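Local coordinates for protein CurD (Moorea producens 3L, PDB 5KP7) that probably acts as a hydroxymethylglutaryl-CoA synthase-like acyltransferase of the thiolase-like superfamily and binds 4'-phosphopantetheine, at residues E31-Y36 and L328-T333; L163-D168 and A196-V201. The protein carries 3 engineered substitutions. All coordinates share one frame; numbering follows the deposited sequence. Where two conformers were deposited one is given.

Overall arrangement
From the N terminus, the chain first lays down strand 29-36, which carries residues 31-36. It later forms strand 161-168 and, after a largely irregular link, returns as strand 195-202. Pairing these two strands, interaction 2 closes a short loop. Interaction 1 closes a far longer one when helix 325-336 comes back against residues 31-36, so interaction 2 is nested inside it. The two contacts share one mixed sheet, in which strand 195-202 lies between strands 161-168 and 29-36. They touch directly: Leu-33 packs on Leu-199, and backbone hydrogen bonds probably join Glu-31 to Leu-200 and Ser-34 to Ala-198. Interaction 1 fixes a helix of the C-terminal family region to one sheet face.

Interaction 1. Residues E31-Y36 and L328-T333; sequences EALSVY and LSLAST
A helix packed on one face of the thiolase-like sheet of CurD brings Leu-328, Leu-330 and Ala-331 of helix 325-336 against Leu-33 and Val-35 of strand 29-36. The contact is entirely apolar. With CG anti to the backbone N (chi1 -177°), Leu-33 extends off the strand and brings its CD2 to 3.8 Å from Ala-331 CB. Its other branch reaches the preceding helix residue in a looser contact, Leu-33 CD1 to Leu-330 CD2 at 4.4 Å. The small Ala-331 also meets the second strand residue, through Val-35 CG2. Val-35 and Leu-328 cross at about a right angle. Leu-328 CD1 touches both branches of the valine, at 3.9 Å from Val-35 CG1 and 4.0 Å from Val-35 CG2. The axes of the two short segments approach to 9.5 Å at 108°, so the helix runs steeply across the strand. Helices lie on both faces of the sheet, as in the thiolase-like family. On the other face, Ser-34 turns to helix 75-89. Before the touching residues, Glu-31 and Ala-32 form a classic beta bulge opposite Leu-200. Leu-328 also packs on Tyr-314 and Val-318 of helix 309-318.

Interaction 2. Residues L163-D168 and A196-V201; sequences LVIATD and AVALLV
Val-164 and Ala-166 pair with Leu-199 and Val-197 across two strands that run antiparallel, at 167° between their directions. They are inner neighbours in the mixed sheet of the thiolase-like fold. Each of these hydrogen-bonded pairs has two backbone bonds. Val-164 N gives to Leu-199 O at 2.8 Å, in the carbonyl plane, and Leu-199 N returns a 2.7 Å bond to Val-164 O. Both bonds of the Ala-166 and Val-197 pair bend more at the hydrogen: Ala-166 N to Val-197 O is 3.0 Å, with an N-H...O angle of 154°. Between these two hydrogen-bonded pairs lies the non-hydrogen-bonded pair Ile-165 and Ala-198. The Ile-165 CG1 branch is anti to its carbonyl carbon (chi1 -49°) and meets Ala-198 CB at 3.9 Å. The Ile-165 side chain also packs on Ala-79 and Ala-83 of helix 75-89. On the opposite face, Val-164 and Leu-199 stand beside each other, CB to CB at 4.4 Å, and Val-164 CG2 reaches Val-201 CG2. Helix 140-154 packs on this side through Leu-145 and Ala-148. At one end Leu-163 leans over the neighbouring backbone, its CD1 3.6 Å from Leu-199 O. At the other, Thr-167 OG1 is hydrogen-bonded to Pro-75 O and rests 3.7 Å from Ala-196 CB.

Interaction 1. Residues E31-Y36 and L328-T333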
loop_
_atom_site.group_PDB
_atom_site.type_symbol
_atom_site.label_atom_id
_atom_site.label_comp_id
_atom_site.label_asym_id
_atom_site.label_seq_id
_atom_site.Cartn_x
_atom_site.Cartn_y
_atom_site.Cartn_z
ATOM N N GLU A 31 -12.742 3.097 15.393
ATOM C CA GLU A 31 -12.643 3.474 16.813
ATOM C C GLU A 31 -11.204 3.607 17.276
ATOM O O GLU A 31 -10.886 4.460 18.097
ATOM C CB GLU A 31 -13.383 2.417 17.677
ATOM C CG GLU A 31 -13.228 2.597 19.172
ATOM C CD GLU A 31 -14.020 1.634 20.034
ATOM O OE1 GLU A 31 -15.100 1.161 19.610
ATOM O OE2 GLU A 31 -13.559 1.380 21.180
ATOM N N ALA A 32 -10.325 2.764 16.748
ATOM C CA ALA A 32 -8.910 2.791 17.102
ATOM C C ALA A 32 -8.078 2.250 15.959
ATOM O O ALA A 32 -8.545 1.405 15.192
ATOM C CB ALA A 32 -8.669 1.986 18.374
ATOM N N LEU A 33 -6.869 2.801 15.813
ATOM C CA LEU A 33 -5.973 2.405 14.732
ATOM C C LEU A 33 -4.573 2.311 15.318
ATOM O O LEU A 33 -4.101 3.254 15.981
ATOM C CB LEU A 33 -5.995 3.472 13.615
ATOM C CG LEU A 33 -5.171 3.234 12.328
ATOM C CD1 LEU A 33 -5.679 4.113 11.208
ATOM C CD2 LEU A 33 -3.692 3.495 12.504
ATOM N N SER A 34 -3.882 1.225 15.013
ATOM C CA SER A 34 -2.526 1.033 15.496
ATOM C C SER A 34 -1.681 0.412 14.389
ATOM O O SER A 34 -2.211 -0.285 13.507
ATOM C CB SER A 34 -2.554 0.205 16.774
ATOM O OG SER A 34 -1.249 -0.090 17.211
ATOM N N VAL A 35 -0.385 0.718 14.405
ATOM C CA VAL A 35 0.533 0.357 13.306
ATOM C C VAL A 35 1.716 -0.432 13.870
ATOM O O VAL A 35 2.186 -0.111 14.966
ATOM C CB VAL A 35 1.088 1.653 12.665
ATOM C CG1 VAL A 35 2.233 1.368 11.689
ATOM C CG2 VAL A 35 -0.033 2.431 12.008
ATOM N N TYR A 36 2.221 -1.410 13.119
ATOM C CA TYR A 36 3.535 -1.986 13.370
ATOM C C TYR A 36 4.325 -1.896 12.081
ATOM O O TYR A 36 3.959 -2.541 11.099
ATOM C CB TYR A 36 3.447 -3.417 13.871
ATOM C CG TYR A 36 4.796 -4.071 14.094
ATOM C CD1 TYR A 36 5.714 -3.548 15.009
ATOM C CD2 TYR A 36 5.177 -5.198 13.391
ATOM C CE1 TYR A 36 6.951 -4.141 15.215
ATOM C CE2 TYR A 36 6.418 -5.798 13.601
ATOM C CZ TYR A 36 7.309 -5.258 14.514
ATOM O OH TYR A 36 8.547 -5.833 14.775
ATOM N N LEU A 328 -2.019 2.822 6.428
ATOM C CA LEU A 328 -0.866 3.553 6.920
ATOM C C LEU A 328 -0.889 5.001 6.400
ATOM O O LEU A 328 -0.543 5.937 7.119
ATOM C CB LEU A 328 0.439 2.877 6.520
ATOM C CG LEU A 328 1.698 3.578 7.067
ATOM C CD1 LEU A 328 1.657 3.727 8.577
ATOM C CD2 LEU A 328 2.933 2.877 6.573
ATOM N N SER A 329 -1.247 5.157 5.122
ATOM C CA SER A 329 -1.390 6.498 4.544
ATOM C C SER A 329 -2.420 7.346 5.301
ATOM O O SER A 329 -2.178 8.513 5.642
ATOM C CB SER A 329 -1.773 6.418 3.080
ATOM O OG SER A 329 -1.921 7.725 2.569
ATOM N N LEU A 330 -3.548 6.734 5.647
ATOM C CA LEU A 330 -4.538 7.404 6.505
ATOM C C LEU A 330 -3.948 7.852 7.847
ATOM O O LEU A 330 -4.102 9.015 8.241
ATOM C CB LEU A 330 -5.766 6.511 6.728
ATOM C CG LEU A 330 -6.804 7.061 7.709
ATOM C CD1 LEU A 330 -7.419 8.375 7.240
ATOM C CD2 LEU A 330 -7.880 5.995 7.951
ATOM N N ALA A 331 -3.244 6.950 8.523
ATOM C CA ALA A 331 -2.622 7.283 9.791
ATOM C C ALA A 331 -1.598 8.433 9.602
ATOM O O ALA A 331 -1.501 9.342 10.432
ATOM C CB ALA A 331 -1.917 6.084 10.366
ATOM N N SER A 332 -0.854 8.368 8.492
ATOM C CA SER A 332 0.122 9.415 8.164
ATOM C C SER A 332 -0.529 10.768 7.885
ATOM O O SER A 332 -0.034 11.811 8.335
ATOM C CB SER A 332 0.972 8.963 6.989
ATOM O OG SER A 332 2.101 9.814 6.819
ATOM N N THR A 333 -1.623 10.757 7.139
ATOM C CA THR A 333 -2.396 11.970 6.897
ATOM C C THR A 333 -2.853 12.621 8.224
ATOM O O THR A 333 -2.727 13.827 8.418
ATOM C CB THR A 333 -3.604 11.647 6.025
ATOM O OG1 THR A 333 -3.167 11.305 4.697
ATOM C CG2 THR A 333 -4.546 12.826 5.935
#

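Interaction 2. Residues L163-D168 and A196-V201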
loop_
_atom_site.group_PDB
_atom_site.type_symbol
_atom_site.label_atom_id
_atom_site.label_comp_id
_atom_site.label_asym_id
_atom_site.label_seq_id
_atom_site.Cartn_x
_atom_site.Cartn_y
_atom_site.Cartn_z
ATOM N N LEU A 163 -12.467 -6.429 14.517
ATOM C CA LEU A 163 -11.057 -6.104 14.429
ATOM C C LEU A 163 -10.566 -6.514 13.044
ATOM O O LEU A 163 -10.652 -7.689 12.686
ATOM C CB LEU A 163 -10.269 -6.849 15.511
ATOM C CG LEU A 163 -8.768 -6.638 15.608
ATOM C CD1 LEU A 163 -8.446 -5.208 15.979
ATOM C CD2 LEU A 163 -8.158 -7.624 16.610
ATOM N N VAL A 164 -10.085 -5.540 12.285
ATOM C CA VAL A 164 -9.607 -5.773 10.921
ATOM C C VAL A 164 -8.117 -5.491 10.920
ATOM O O VAL A 164 -7.701 -4.382 11.293
ATOM C CB VAL A 164 -10.313 -4.846 9.908
ATOM C CG1 VAL A 164 -9.731 -5.056 8.514
ATOM C CG2 VAL A 164 -11.826 -5.074 9.911
ATOM N N ILE A 165 -7.307 -6.481 10.541
ATOM C CA ILE A 165 -5.860 -6.285 10.524
ATOM C C ILE A 165 -5.341 -6.621 9.156
ATOM O O ILE A 165 -5.475 -7.756 8.677
ATOM C CB ILE A 165 -5.091 -7.125 11.571
ATOM C CG1 ILE A 165 -5.727 -7.000 12.956
ATOM C CG2 ILE A 165 -3.622 -6.707 11.605
ATOM C CD1 ILE A 165 -5.154 -7.977 13.965
ATOM N N ALA A 166 -4.755 -5.619 8.508
ATOM C CA ALA A 166 -4.074 -5.793 7.237
ATOM C C ALA A 166 -2.593 -6.014 7.560
ATOM O O ALA A 166 -1.973 -5.206 8.258
ATOM C CB ALA A 166 -4.254 -4.583 6.321
ATOM N N THR A 167 -2.065 -7.147 7.129
ATOM C CA THR A 167 -0.691 -7.552 7.442
ATOM C C THR A 167 -0.032 -8.189 6.247
ATOM O O THR A 167 -0.635 -9.048 5.592
ATOM C CB THR A 167 -0.644 -8.508 8.672
ATOM O OG1 THR A 167 0.702 -8.835 8.941
ATOM C CG2 THR A 167 -1.467 -9.765 8.444
ATOM N N ASP A 168 1.181 -7.756 5.920
ATOM C CA ASP A 168 1.918 -8.313 4.773
ATOM C C ASP A 168 3.430 -8.161 4.986
ATOM O O ASP A 168 3.878 -7.186 5.603
ATOM C CB ASP A 168 1.481 -7.666 3.446
ATOM C CG ASP A 168 0.223 -8.313 2.841
ATOM O OD1 ASP A 168 0.225 -9.525 2.577
ATOM O OD2 ASP A 168 -0.764 -7.587 2.620
ATOM N N ALA A 196 2.014 -3.904 9.263
ATOM C CA ALA A 196 0.626 -4.222 9.559
ATOM C C ALA A 196 -0.071 -3.045 10.198
ATOM O O ALA A 196 0.539 -2.243 10.921
ATOM C CB ALA A 196 0.550 -5.427 10.476
ATOM N N VAL A 197 -1.341 -2.903 9.885
ATOM C CA VAL A 197 -2.190 -1.885 10.469
ATOM C C VAL A 197 -3.458 -2.539 10.970
ATOM O O VAL A 197 -4.157 -3.243 10.218
ATOM C CB VAL A 197 -2.509 -0.692 9.506
ATOM C CG1 VAL A 197 -3.362 0.350 10.233
ATOM C CG2 VAL A 197 -1.237 -0.062 8.970
ATOM N N ALA A 198 -3.763 -2.293 12.245
ATOM C CA ALA A 198 -4.965 -2.829 12.891
ATOM C C ALA A 198 -6.003 -1.765 13.098
ATOM O O ALA A 198 -5.675 -0.654 13.563
ATOM C CB ALA A 198 -4.605 -3.441 14.231
ATOM N N LEU A 199 -7.245 -2.100 12.748
ATOM C CA LEU A 199 -8.399 -1.209 12.911
ATOM C C LEU A 199 -9.439 -1.852 13.803
ATOM O O LEU A 199 -9.851 -3.005 13.555
ATOM C CB LEU A 199 -9.085 -0.914 11.570
ATOM C CG LEU A 199 -8.224 -0.418 10.417
ATOM C CD1 LEU A 199 -9.073 -0.145 9.181
ATOM C CD2 LEU A 199 -7.438 0.795 10.809
ATOM N N LEU A 200 -9.896 -1.128 14.822
ATOM C CA LEU A 200 -11.067 -1.534 15.576
ATOM C C LEU A 200 -12.229 -0.774 15.004
ATOM O O LEU A 200 -12.173 0.436 14.931
ATOM C CB LEU A 200 -10.872 -1.232 17.060
ATOM C CG LEU A 200 -11.956 -1.669 18.054
ATOM C CD1 LEU A 200 -12.077 -3.178 18.052
ATOM C CD2 LEU A 200 -11.722 -1.117 19.440
ATOM N N VAL A 201 -13.271 -1.488 14.574
ATOM C CA VAL A 201 -14.409 -0.893 13.911
ATOM C C VAL A 201 -15.663 -1.049 14.795
ATOM O O VAL A 201 -15.938 -2.140 15.306
ATOM C CB VAL A 201 -14.636 -1.542 12.523
ATOM C CG1 VAL A 201 -15.886 -0.996 11.844
ATOM C CG2 VAL A 201 -13.379 -1.351 11.674
#